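Local coordinates for aldehyde dehydrogenase family protein (Pseudomonas syringae pv. tomato, PDB 5IUV) that probably oxidises indole-3-acetaldehyde to the auxin indole-3-acetic acid, using NAD+ as the hydride acceptor, as an aldehyde dehydrogenase, at residues Asp363-Val368 against Asp389-Ala394; Asp288-Ala293 against Pro320-Ala325; Glu324-Trp329 against Pro385-Gly390; Arg89-Leu94 against Gly123-Leu128. All blocks are in the same frame, centred on the assembly; numbering follows the deposited sequence.

Contact 1. Residues Asp363-Val368 against Asp389-Ala394; sequences DGARLV and DGVNNA
The guanidinium of Arg-366 has the carboxylate of Asp-389 over one face, CG standing 3.8 Å above its plane and offset toward the rim. The two flat groups are nearly perpendicular, 83° apart, and Asp-389 OD2 comes to 2.9 Å from Arg-366 NH2. With the oxygen above the guanidinium rather than at its rim, the attraction is electrostatic and not a directed hydrogen bond. Lys-315 NZ of helix 312-326 makes a second salt bridge to OD2, while OD1 takes a weak bond from the backbone N of Gly-390. Both side chains leave the same face of the sheet and run side by side, each with CG anti to its backbone N, and a bend at chi3 carries the guanidinium to the acid. Val-368 CG1 packs on Asp-389 CB at 3.7 Å. The backbones of Arg-366 and Asp-389 exchange two hydrogen bonds, Arg-366 N to Asp-389 O at 2.9 Å and Asp-389 N to Arg-366 O at 2.7 Å. Ala-365 CB meets Val-391 CG2 where the chains part. Arg-366 and Asp-389 thus form an antiparallel hydrogen-bonded pair where strand 382-389 ends and strand 366-369 begins, the latter entered through a Schellman motif at Gly-364.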
loop_
_atom_site.group_PDB
_atom_site.type_symbol
_atom_site.label_atom_id
_atom_site.label_comp_id
_atom_site.label_asym_id
_atom_site.label_seq_id
_atom_site.Cartn_x
_atom_site.Cartn_y
_atom_site.Cartn_z
ATOM N N ASP A 363 -44.244 -17.750 18.730
ATOM C CA ASP A 363 -44.224 -17.651 17.276
ATOM C C ASP A 363 -44.209 -19.018 16.589
ATOM O O ASP A 363 -44.264 -19.098 15.362
ATOM C CB ASP A 363 -43.020 -16.824 16.815
ATOM C CG ASP A 363 -43.093 -15.381 17.281
ATOM O OD1 ASP A 363 -44.145 -14.982 17.830
ATOM O OD2 ASP A 363 -42.100 -14.644 17.086
ATOM N N GLY A 364 -44.124 -20.085 17.377
ATOM C CA GLY A 364 -44.264 -21.432 16.851
ATOM C C GLY A 364 -42.991 -22.249 16.675
ATOM O O GLY A 364 -43.002 -23.266 15.980
ATOM N N ALA A 365 -41.895 -21.825 17.296
ATOM C CA ALA A 365 -40.659 -22.604 17.223
ATOM C C ALA A 365 -40.696 -23.774 18.205
ATOM O O ALA A 365 -41.491 -23.785 19.141
ATOM C CB ALA A 365 -39.451 -21.724 17.490
ATOM N N ARG A 366 -39.823 -24.753 17.987
ATOM C CA ARG A 366 -39.792 -25.966 18.798
ATOM C C ARG A 366 -38.587 -25.991 19.737
ATOM O O ARG A 366 -37.442 -26.076 19.290
ATOM C CB ARG A 366 -39.785 -27.200 17.884
ATOM C CG ARG A 366 -39.650 -28.542 18.597
ATOM C CD ARG A 366 -39.659 -29.702 17.592
ATOM N NE ARG A 366 -38.364 -30.376 17.494
ATOM C CZ ARG A 366 -37.857 -30.864 16.364
ATOM N NH1 ARG A 366 -38.531 -30.746 15.227
ATOM N NH2 ARG A 366 -36.672 -31.464 16.369
ATOM N N LEU A 367 -38.846 -25.906 21.039
ATOM C CA LEU A 367 -37.779 -26.006 22.032
ATOM C C LEU A 367 -37.189 -27.410 22.020
ATOM O O LEU A 367 -37.909 -28.384 22.228
ATOM C CB LEU A 367 -38.297 -25.673 23.436
ATOM C CG LEU A 367 -37.237 -25.683 24.545
ATOM C CD1 LEU A 367 -36.300 -24.499 24.388
ATOM C CD2 LEU A 367 -37.868 -25.680 25.933
ATOM N N VAL A 368 -35.887 -27.523 21.770
ATOM C CA VAL A 368 -35.250 -28.839 21.781
ATOM C C VAL A 368 -34.120 -28.935 22.801
ATOM O O VAL A 368 -33.562 -30.012 22.999
ATOM C CB VAL A 368 -34.695 -29.216 20.398
ATOM C CG1 VAL A 368 -35.827 -29.308 19.380
ATOM C CG2 VAL A 368 -33.638 -28.213 19.958
ATOM N N ASP A 389 -35.716 -25.279 17.362
ATOM C CA ASP A 389 -35.713 -25.887 16.040
ATOM C C ASP A 389 -36.952 -25.426 15.282
ATOM O O ASP A 389 -37.857 -24.838 15.876
ATOM C CB ASP A 389 -35.672 -27.415 16.153
ATOM C CG ASP A 389 -35.426 -28.095 14.818
ATOM O OD1 ASP A 389 -34.923 -27.418 13.895
ATOM O OD2 ASP A 389 -35.728 -29.302 14.694
ATOM N N GLY A 390 -36.993 -25.690 13.978
ATOM C CA GLY A 390 -38.150 -25.355 13.166
ATOM C C GLY A 390 -38.414 -23.863 13.109
ATOM O O GLY A 390 -39.561 -23.424 13.091
ATOM N N VAL A 391 -37.341 -23.081 13.088
ATOM C CA VAL A 391 -37.459 -21.632 13.041
ATOM C C VAL A 391 -37.538 -21.150 11.594
ATOM O O VAL A 391 -36.789 -21.613 10.728
ATOM C CB VAL A 391 -36.273 -20.951 13.764
ATOM C CG1 VAL A 391 -36.274 -19.442 13.528
ATOM C CG2 VAL A 391 -36.308 -21.269 15.255
ATOM N N ASN A 392 -38.471 -20.241 11.338
ATOM C CA ASN A 392 -38.547 -19.541 10.064
ATOM C C ASN A 392 -37.951 -18.139 10.225
ATOM O O ASN A 392 -38.106 -17.517 11.277
ATOM C CB ASN A 392 -39.995 -19.479 9.580
ATOM C CG ASN A 392 -40.253 -18.312 8.664
ATOM O OD1 ASN A 392 -40.578 -17.220 9.120
ATOM N ND2 ASN A 392 -40.109 -18.533 7.361
ATOM N N ASN A 393 -37.276 -17.641 9.191
ATOM C CA ASN A 393 -36.495 -16.407 9.325
ATOM C C ASN A 393 -37.324 -15.157 9.631
ATOM O O ASN A 393 -36.768 -14.107 9.955
ATOM C CB ASN A 393 -35.663 -16.167 8.060
ATOM C CG ASN A 393 -34.503 -15.213 8.301
ATOM O OD1 ASN A 393 -33.663 -15.449 9.169
ATOM N ND2 ASN A 393 -34.445 -14.138 7.524
ATOM N N ALA A 394 -38.645 -15.262 9.525
ATOM C CA ALA A 394 -39.503 -14.111 9.796
ATOM C C ALA A 394 -39.917 -14.052 11.266
ATOM O O ALA A 394 -40.512 -13.069 11.704
ATOM C CB ALA A 394 -40.737 -14.134 8.900
#

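Contact 2. Residues Asp288-Ala293 against Pro320-Ala325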
loop_
_atom_site.group_PDB
_atom_site.type_symbol
_atom_site.label_atom_id
_atom_site.label_comp_id
_atom_site.label_asym_id
_atom_site.label_seq_id
_atom_site.Cartn_x
_atom_site.Cartn_y
_atom_site.Cartn_z
ATOM N N ASP A 288 -19.387 -28.657 17.310
ATOM C CA ASP A 288 -18.726 -28.042 18.463
ATOM C C ASP A 288 -18.718 -26.527 18.338
ATOM O O ASP A 288 -19.013 -25.811 19.296
ATOM C CB ASP A 288 -17.288 -28.545 18.616
ATOM C CG ASP A 288 -17.213 -30.025 18.894
ATOM O OD1 ASP A 288 -18.235 -30.598 19.328
ATOM O OD2 ASP A 288 -16.126 -30.611 18.682
ATOM N N SER A 289 -18.372 -26.046 17.150
ATOM C CA SER A 289 -18.276 -24.611 16.907
ATOM C C SER A 289 -19.639 -23.935 16.922
ATOM O O SER A 289 -19.757 -22.811 17.389
ATOM C CB SER A 289 -17.567 -24.333 15.578
ATOM O OG SER A 289 -16.199 -24.697 15.662
ATOM N N ALA A 290 -20.667 -24.617 16.426
ATOM C CA ALA A 290 -22.009 -24.044 16.434
ATOM C C ALA A 290 -22.501 -23.847 17.863
ATOM O O ALA A 290 -23.174 -22.862 18.167
ATOM C CB ALA A 290 -22.974 -24.921 15.658
ATOM N N ALA A 291 -22.157 -24.781 18.743
ATOM C CA ALA A 291 -22.531 -24.656 20.146
ATOM C C ALA A 291 -21.731 -23.549 20.825
ATOM O O ALA A 291 -22.295 -22.719 21.535
ATOM C CB ALA A 291 -22.335 -25.980 20.879
ATOM N N SER A 292 -20.416 -23.548 20.615
ATOM C CA SER A 292 -19.551 -22.510 21.171
ATOM C C SER A 292 -19.980 -21.126 20.683
ATOM O O SER A 292 -19.958 -20.151 21.438
ATOM C CB SER A 292 -18.088 -22.772 20.800
ATOM O OG SER A 292 -17.253 -21.714 21.241
ATOM N N ALA A 293 -20.395 -21.058 19.422
ATOM C CA ALA A 293 -20.792 -19.793 18.803
ATOM C C ALA A 293 -21.960 -19.124 19.519
ATOM O O ALA A 293 -22.143 -17.912 19.407
ATOM C CB ALA A 293 -21.146 -20.010 17.335
ATOM N N PRO A 320 -28.761 -33.288 16.528
ATOM C CA PRO A 320 -28.402 -33.967 17.780
ATOM C C PRO A 320 -26.942 -33.766 18.180
ATOM O O PRO A 320 -26.638 -33.733 19.373
ATOM C CB PRO A 320 -28.674 -35.444 17.472
ATOM C CG PRO A 320 -29.712 -35.419 16.421
ATOM C CD PRO A 320 -29.396 -34.219 15.575
ATOM N N MET A 321 -26.053 -33.631 17.199
ATOM C CA MET A 321 -24.651 -33.351 17.489
ATOM C C MET A 321 -24.499 -31.982 18.149
ATOM O O MET A 321 -23.673 -31.804 19.044
ATOM C CB MET A 321 -23.810 -33.421 16.210
ATOM C CG MET A 321 -23.897 -34.759 15.487
ATOM S SD MET A 321 -23.042 -34.756 13.895
ATOM C CE MET A 321 -21.363 -34.438 14.431
ATOM N N VAL A 322 -25.297 -31.017 17.697
ATOM C CA VAL A 322 -25.245 -29.663 18.235
ATOM C C VAL A 322 -25.819 -29.619 19.654
ATOM O O VAL A 322 -25.281 -28.938 20.532
ATOM C CB VAL A 322 -26.003 -28.665 17.326
ATOM C CG1 VAL A 322 -26.058 -27.283 17.965
ATOM C CG2 VAL A 322 -25.343 -28.592 15.956
ATOM N N ILE A 323 -26.899 -30.357 19.876
ATOM C CA ILE A 323 -27.482 -30.474 21.210
ATOM C C ILE A 323 -26.495 -31.094 22.202
ATOM O O ILE A 323 -26.335 -30.595 23.312
ATOM C CB ILE A 323 -28.768 -31.307 21.182
ATOM C CG1 ILE A 323 -29.825 -30.594 20.340
ATOM C CG2 ILE A 323 -29.291 -31.545 22.594
ATOM C CD1 ILE A 323 -31.056 -31.417 20.097
ATOM N N GLU A 324 -25.823 -32.168 21.799
ATOM C CA GLU A 324 -24.858 -32.812 22.681
ATOM C C GLU A 324 -23.678 -31.891 22.986
ATOM O O GLU A 324 -23.208 -31.835 24.126
ATOM C CB GLU A 324 -24.355 -34.125 22.078
ATOM C CG GLU A 324 -23.321 -34.822 22.952
ATOM C CD GLU A 324 -23.109 -36.276 22.583
ATOM O OE1 GLU A 324 -23.246 -36.617 21.388
ATOM O OE2 GLU A 324 -22.811 -37.080 23.495
ATOM N N ALA A 325 -23.207 -31.163 21.976
ATOM C CA ALA A 325 -22.113 -30.226 22.178
ATOM C C ALA A 325 -22.537 -29.104 23.105
ATOM O O ALA A 325 -21.765 -28.671 23.954
ATOM C CB ALA A 325 -21.631 -29.654 20.843
#
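Ala-291 and Ala-325 aim their methyl groups at each other across the helix pair, CB to CB 3.7 Å. With so little side chain between them the backbones come close: the axes of the short segments approach to 8.2 Å and cross at -53°, both running in broadly the same direction. The Ala-291 methyl also rests against the backbone of its partner helix, 3.8 Å from Ala-325 C and 4.2 Å from Val-322 O, so it meets main chain as well as side chain. Asp-288, one turn earlier, starts out pointing away from helix 320-325, but its end turns back. With CG anti to the carbonyl carbon (chi1 -63°), OD1 comes to the Ala-325 methyl from another direction than Ala-291, 3.8 Å from CB. That approach is van der Waals only; the polar partner of OD1 is Gln-284, a turn back on the same helix. Val-322 CB does not aim straight at the other helix, yet its CG2 reaches the methyl of Ala-290 at 4.4 Å, a looser touch than that of the two alanines. No hydrogen bond links the segments, and apart from the Asp-288 carboxylate the side chains that meet are small and apolar. The pair joins helix 283-295 to helix 312-326. Earlier on the same helices Met-321 lies on Gln-284 and Ala-287, and Val-322 and Ile-323 carry the packing on to Ile-387 of strand 382-389, while Ser-292 touches Trp-329 in the loop beyond helix 312-326.

Contact 3. Residues Glu324-Trp329 against Pro385-Gly390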
loop_
_atom_site.group_PDB
_atom_site.type_symbol
_atom_site.label_atom_id
_atom_site.label_comp_id
_atom_site.label_asym_id
_atom_site.label_seq_id
_atom_site.Cartn_x
_atom_site.Cartn_y
_atom_site.Cartn_z
ATOM N N GLU A 324 -25.823 -32.168 21.799
ATOM C CA GLU A 324 -24.858 -32.812 22.681
ATOM C C GLU A 324 -23.678 -31.891 22.986
ATOM O O GLU A 324 -23.208 -31.835 24.126
ATOM C CB GLU A 324 -24.355 -34.125 22.078
ATOM C CG GLU A 324 -23.321 -34.822 22.952
ATOM C CD GLU A 324 -23.109 -36.276 22.583
ATOM O OE1 GLU A 324 -23.246 -36.617 21.388
ATOM O OE2 GLU A 324 -22.811 -37.080 23.495
ATOM N N ALA A 325 -23.207 -31.163 21.976
ATOM C CA ALA A 325 -22.113 -30.226 22.178
ATOM C C ALA A 325 -22.537 -29.104 23.105
ATOM O O ALA A 325 -21.765 -28.671 23.954
ATOM C CB ALA A 325 -21.631 -29.654 20.843
ATOM N N LEU A 326 -23.765 -28.627 22.936
ATOM C CA LEU A 326 -24.236 -27.499 23.732
ATOM C C LEU A 326 -24.395 -27.911 25.189
ATOM O O LEU A 326 -24.265 -27.086 26.092
ATOM C CB LEU A 326 -25.554 -26.948 23.186
ATOM C CG LEU A 326 -25.869 -25.564 23.764
ATOM C CD1 LEU A 326 -24.893 -24.513 23.232
ATOM C CD2 LEU A 326 -27.306 -25.156 23.514
ATOM N N GLY A 327 -24.641 -29.197 25.412
ATOM C CA GLY A 327 -24.782 -29.723 26.756
ATOM C C GLY A 327 -23.505 -29.669 27.578
ATOM O O GLY A 327 -23.543 -29.831 28.795
ATOM N N THR A 328 -22.370 -29.444 26.926
ATOM C CA THR A 328 -21.104 -29.342 27.650
ATOM C C THR A 328 -20.870 -27.922 28.161
ATOM O O THR A 328 -19.941 -27.671 28.935
ATOM C CB THR A 328 -19.910 -29.757 26.776
ATOM O OG1 THR A 328 -19.650 -28.742 25.800
ATOM C CG2 THR A 328 -20.189 -31.071 26.076
ATOM N N TRP A 329 -21.710 -26.995 27.718
ATOM C CA TRP A 329 -21.627 -25.609 28.160
ATOM C C TRP A 329 -22.618 -25.396 29.300
ATOM O O TRP A 329 -23.827 -25.312 29.076
ATOM C CB TRP A 329 -21.900 -24.653 26.992
ATOM C CG TRP A 329 -20.830 -24.694 25.930
ATOM C CD1 TRP A 329 -20.725 -25.591 24.897
ATOM C CD2 TRP A 329 -19.708 -23.806 25.804
ATOM N NE1 TRP A 329 -19.607 -25.313 24.142
ATOM C CE2 TRP A 329 -18.970 -24.220 24.672
ATOM C CE3 TRP A 329 -19.258 -22.698 26.533
ATOM C CZ2 TRP A 329 -17.806 -23.569 24.257
ATOM C CZ3 TRP A 329 -18.102 -22.049 26.116
ATOM C CH2 TRP A 329 -17.389 -22.490 24.989
ATOM N N PRO A 385 -28.190 -22.422 28.214
ATOM C CA PRO A 385 -28.069 -22.347 26.756
ATOM C C PRO A 385 -29.264 -23.037 26.108
ATOM O O PRO A 385 -29.615 -24.148 26.511
ATOM C CB PRO A 385 -26.761 -23.085 26.473
ATOM C CG PRO A 385 -25.947 -22.856 27.719
ATOM C CD PRO A 385 -26.950 -22.905 28.846
ATOM N N THR A 386 -29.883 -22.378 25.134
ATOM C CA THR A 386 -31.205 -22.768 24.644
ATOM C C THR A 386 -31.228 -22.891 23.123
ATOM O O THR A 386 -30.589 -22.106 22.425
ATOM C CB THR A 386 -32.264 -21.739 25.110
ATOM O OG1 THR A 386 -32.296 -21.712 26.544
ATOM C CG2 THR A 386 -33.654 -22.073 24.579
ATOM N N ILE A 387 -31.941 -23.893 22.614
ATOM C CA ILE A 387 -32.074 -24.079 21.174
ATOM C C ILE A 387 -33.531 -24.197 20.756
ATOM O O ILE A 387 -34.306 -24.938 21.367
ATOM C CB ILE A 387 -31.331 -25.345 20.669
ATOM C CG1 ILE A 387 -29.855 -25.317 21.069
ATOM C CG2 ILE A 387 -31.451 -25.467 19.154
ATOM C CD1 ILE A 387 -29.089 -26.571 20.661
ATOM N N PHE A 388 -33.896 -23.461 19.712
ATOM C CA PHE A 388 -35.183 -23.636 19.053
ATOM C C PHE A 388 -34.998 -24.200 17.650
ATOM O O PHE A 388 -34.215 -23.674 16.852
ATOM C CB PHE A 388 -35.944 -22.315 18.986
ATOM C CG PHE A 388 -36.570 -21.912 20.288
ATOM C CD1 PHE A 388 -37.812 -22.406 20.656
ATOM C CD2 PHE A 388 -35.921 -21.029 21.139
ATOM C CE1 PHE A 388 -38.394 -22.032 21.854
ATOM C CE2 PHE A 388 -36.499 -20.649 22.333
ATOM C CZ PHE A 388 -37.736 -21.153 22.692
ATOM N N ASP A 389 -35.716 -25.279 17.362
ATOM C CA ASP A 389 -35.713 -25.887 16.040
ATOM C C ASP A 389 -36.952 -25.426 15.282
ATOM O O ASP A 389 -37.857 -24.838 15.876
ATOM C CB ASP A 389 -35.672 -27.415 16.153
ATOM C CG ASP A 389 -35.426 -28.095 14.818
ATOM O OD1 ASP A 389 -34.923 -27.418 13.895
ATOM O OD2 ASP A 389 -35.728 -29.302 14.694
ATOM N N GLY A 390 -36.993 -25.690 13.978
ATOM C CA GLY A 390 -38.150 -25.355 13.166
ATOM C C GLY A 390 -38.414 -23.863 13.109
ATOM O O GLY A 390 -39.561 -23.424 13.091
#
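Leu-326 points its side chain from the C-terminal part of its helix at Pro-385 and Ile-387. From CB, which faces the strand, the chain runs to CG anti to the backbone N (chi1 -165°), and CG lies 3.8 Å from Pro-385 CB. There it forks. CD1 stays beside the proline, 4.0 Å from the same CB. CD2 goes deeper: it passes Pro-385 CB at 3.7 Å and ends against Ile-387, 3.5 Å from CG1 and 3.6 Å from CD1. Leucine and isoleucine therefore meet tip to tip, whereas the leucine lies aslant the proline ring. At the CG corner of that ring stands Trp-329, whose carbonyl O approaches Pro-385 CG at 3.5 Å; its CB is a more distant neighbour, and the indole turns away from the strand. A type I turn from Leu-326 to Trp-329 brings both residues to the proline. Just before the turn, Ala-325 O accepts from both the N and the OG1 of Thr-328, the hydroxyl at 2.8 Å and in the carbonyl plane, which holds Thr-328 to Ala-325. The contact lays the C-terminal part of helix 312-326 against Pro-385 and Ile-387 of strand 382-389, which is flanked by strands 366-369 and 406-412. Pro-331 touches the proline, and Trp-329 packs on Ala-295 of helix 283-295.

Contact 4. Residues Arg89-Leu94 against Gly123-Leu128; sequences RFAGLL and GGARAL
Leu-128 fits into a hollow walled by Phe-90, Ala-91 and Leu-94. Its CD1 sits over the centre of one face of the Phe-90 ring, 3.8 Å from the centroid and only 9° off the normal, a CH-pi contact. The same methyl also touches Leu-94 CD2 at 3.8 Å, the two leucine side chains crossing at about a right angle. Lower on the stem, Leu-128 CB rests on the methyl of Ala-91 at 3.9 Å. Phe-90 has CG anti to the backbone N, which places the ring beside Leu-128, and chi2 of 4° turns its face to CD1. In return, the Ala-91 methyl presses into the partner helix, 3.2 Å from Ala-125 O, a tight approach made where the CA atoms of Ala-91 and Ala-125 come to 4.4 Å. Ala-125 CB touches both Ala-91 O, at 3.8 Å, and Leu-94 CB. Leu-94 CD2 lies over the main chain at Gly-124 and Ala-125, 3.9 Å from Ala-125 N; the glycine leaves that side low. The helices are nearly antiparallel, 172°, with short-segment axes 8.2 Å apart. They belong to helices 80-96 and 113-134, and others close round the pair: from helix 170-183 Cys-175 touches Leu-94 and Leu-128 while Leu-178 touches Leu-128, and Ala-207 and Ala-210 of helix 198-210 border Phe-90.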
loop_
_atom_site.group_PDB
_atom_site.type_symbol
_atom_site.label_atom_id
_atom_site.label_comp_id
_atom_site.label_asym_id
_atom_site.label_seq_id
_atom_site.Cartn_x
_atom_site.Cartn_y
_atom_site.Cartn_z
ATOM N N ARG A 89 4.441 -0.777 26.774
ATOM C CA ARG A 89 4.491 -0.801 28.243
ATOM C C ARG A 89 3.088 -0.814 28.851
ATOM O O ARG A 89 2.850 -1.479 29.858
ATOM C CB ARG A 89 5.273 0.401 28.794
ATOM C CG ARG A 89 6.786 0.310 28.602
ATOM C CD ARG A 89 7.520 1.329 29.478
ATOM N NE ARG A 89 7.077 2.701 29.225
ATOM C CZ ARG A 89 7.592 3.489 28.285
ATOM N NH1 ARG A 89 8.568 3.042 27.504
ATOM N NH2 ARG A 89 7.136 4.725 28.127
ATOM N N PHE A 90 2.171 -0.072 28.235
ATOM C CA PHE A 90 0.769 -0.025 28.666
ATOM C C PHE A 90 0.188 -1.436 28.595
ATOM O O PHE A 90 -0.417 -1.924 29.555
ATOM C CB PHE A 90 -0.016 0.957 27.781
ATOM C CG PHE A 90 -1.419 1.297 28.279
ATOM C CD1 PHE A 90 -1.903 0.815 29.487
ATOM C CD2 PHE A 90 -2.250 2.102 27.506
ATOM C CE1 PHE A 90 -3.200 1.139 29.923
ATOM C CE2 PHE A 90 -3.541 2.435 27.931
ATOM C CZ PHE A 90 -4.013 1.948 29.141
ATOM N N ALA A 91 0.394 -2.096 27.458
ATOM C CA ALA A 91 -0.068 -3.465 27.300
ATOM C C ALA A 91 0.588 -4.360 28.349
ATOM O O ALA A 91 -0.066 -5.218 28.948
ATOM C CB ALA A 91 0.226 -3.972 25.902
ATOM N N GLY A 92 1.883 -4.151 28.573
ATOM C CA GLY A 92 2.620 -4.919 29.562
ATOM C C GLY A 92 2.067 -4.803 30.975
ATOM O O GLY A 92 2.120 -5.765 31.757
ATOM N N LEU A 93 1.542 -3.629 31.315
ATOM C CA LEU A 93 0.989 -3.413 32.645
ATOM C C LEU A 93 -0.374 -4.082 32.799
ATOM O O LEU A 93 -0.759 -4.457 33.902
ATOM C CB LEU A 93 0.888 -1.917 32.956
ATOM C CG LEU A 93 2.232 -1.243 33.249
ATOM C CD1 LEU A 93 2.077 0.270 33.362
ATOM C CD2 LEU A 93 2.858 -1.817 34.514
ATOM N N LEU A 94 -1.107 -4.232 31.700
ATOM C CA LEU A 94 -2.339 -5.013 31.732
ATOM C C LEU A 94 -2.013 -6.466 32.071
ATOM O O LEU A 94 -2.657 -7.083 32.920
ATOM C CB LEU A 94 -3.089 -4.931 30.396
ATOM C CG LEU A 94 -4.192 -3.877 30.279
ATOM C CD1 LEU A 94 -3.660 -2.480 30.509
ATOM C CD2 LEU A 94 -4.908 -3.969 28.925
ATOM N N GLY A 123 -6.507 -10.359 25.317
ATOM C CA GLY A 123 -7.057 -9.758 24.114
ATOM C C GLY A 123 -6.954 -8.244 24.132
ATOM O O GLY A 123 -6.649 -7.623 23.110
ATOM N N GLY A 124 -7.210 -7.650 25.297
ATOM C CA GLY A 124 -7.078 -6.214 25.471
ATOM C C GLY A 124 -5.631 -5.769 25.340
ATOM O O GLY A 124 -5.326 -4.800 24.638
ATOM N N ALA A 125 -4.739 -6.486 26.015
ATOM C CA ALA A 125 -3.318 -6.176 25.972
ATOM C C ALA A 125 -2.798 -6.243 24.539
ATOM O O ALA A 125 -2.050 -5.375 24.091
ATOM C CB ALA A 125 -2.541 -7.124 26.872
ATOM N N ARG A 126 -3.229 -7.272 23.822
ATOM C CA ARG A 126 -2.804 -7.512 22.454
ATOM C C ARG A 126 -3.248 -6.385 21.519
ATOM O O ARG A 126 -2.525 -6.021 20.599
ATOM C CB ARG A 126 -3.358 -8.864 21.987
ATOM C CG ARG A 126 -2.883 -9.341 20.636
ATOM C CD ARG A 126 -3.501 -10.707 20.302
ATOM N NE ARG A 126 -3.294 -11.682 21.373
ATOM C CZ ARG A 126 -4.274 -12.283 22.046
ATOM N NH1 ARG A 126 -5.541 -12.022 21.754
ATOM N NH2 ARG A 126 -3.986 -13.153 23.006
ATOM N N ALA A 127 -4.432 -5.827 21.752
ATOM C CA ALA A 127 -4.889 -4.721 20.922
ATOM C C ALA A 127 -4.021 -3.490 21.149
ATOM O O ALA A 127 -3.734 -2.758 20.209
ATOM C CB ALA A 127 -6.365 -4.399 21.198
ATOM N N LEU A 128 -3.606 -3.265 22.394
ATOM C CA LEU A 128 -2.763 -2.117 22.722
ATOM C C LEU A 128 -1.354 -2.262 22.149
ATOM O O LEU A 128 -0.816 -1.325 21.561
ATOM C CB LEU A 128 -2.682 -1.913 24.247
ATOM C CG LEU A 128 -3.977 -1.583 25.001
ATOM C CD1 LEU A 128 -3.714 -1.281 26.480
ATOM C CD2 LEU A 128 -4.692 -0.413 24.343
#

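How the contacts relate
Contacts 1, 2 and 3 form one continuous region, while contact 4 lies apart, its centre 32 Å or more from each of theirs. Contacts 2 and 3 share helix 312-326, their centres 6 Å apart, and touch each other through apolar packing. Contacts 1 and 3 share strand 382-389: its Pro-385 to Ile-387 portion meets apolar side chains, Asp-389 an ion pair and backbone bonds. Contact 1 is accordingly the partly exposed, polar one; the others are buried. Contacts 2 and 4 both join helices through alanines, but contact 4 adds an aromatic face and runs antiparallel.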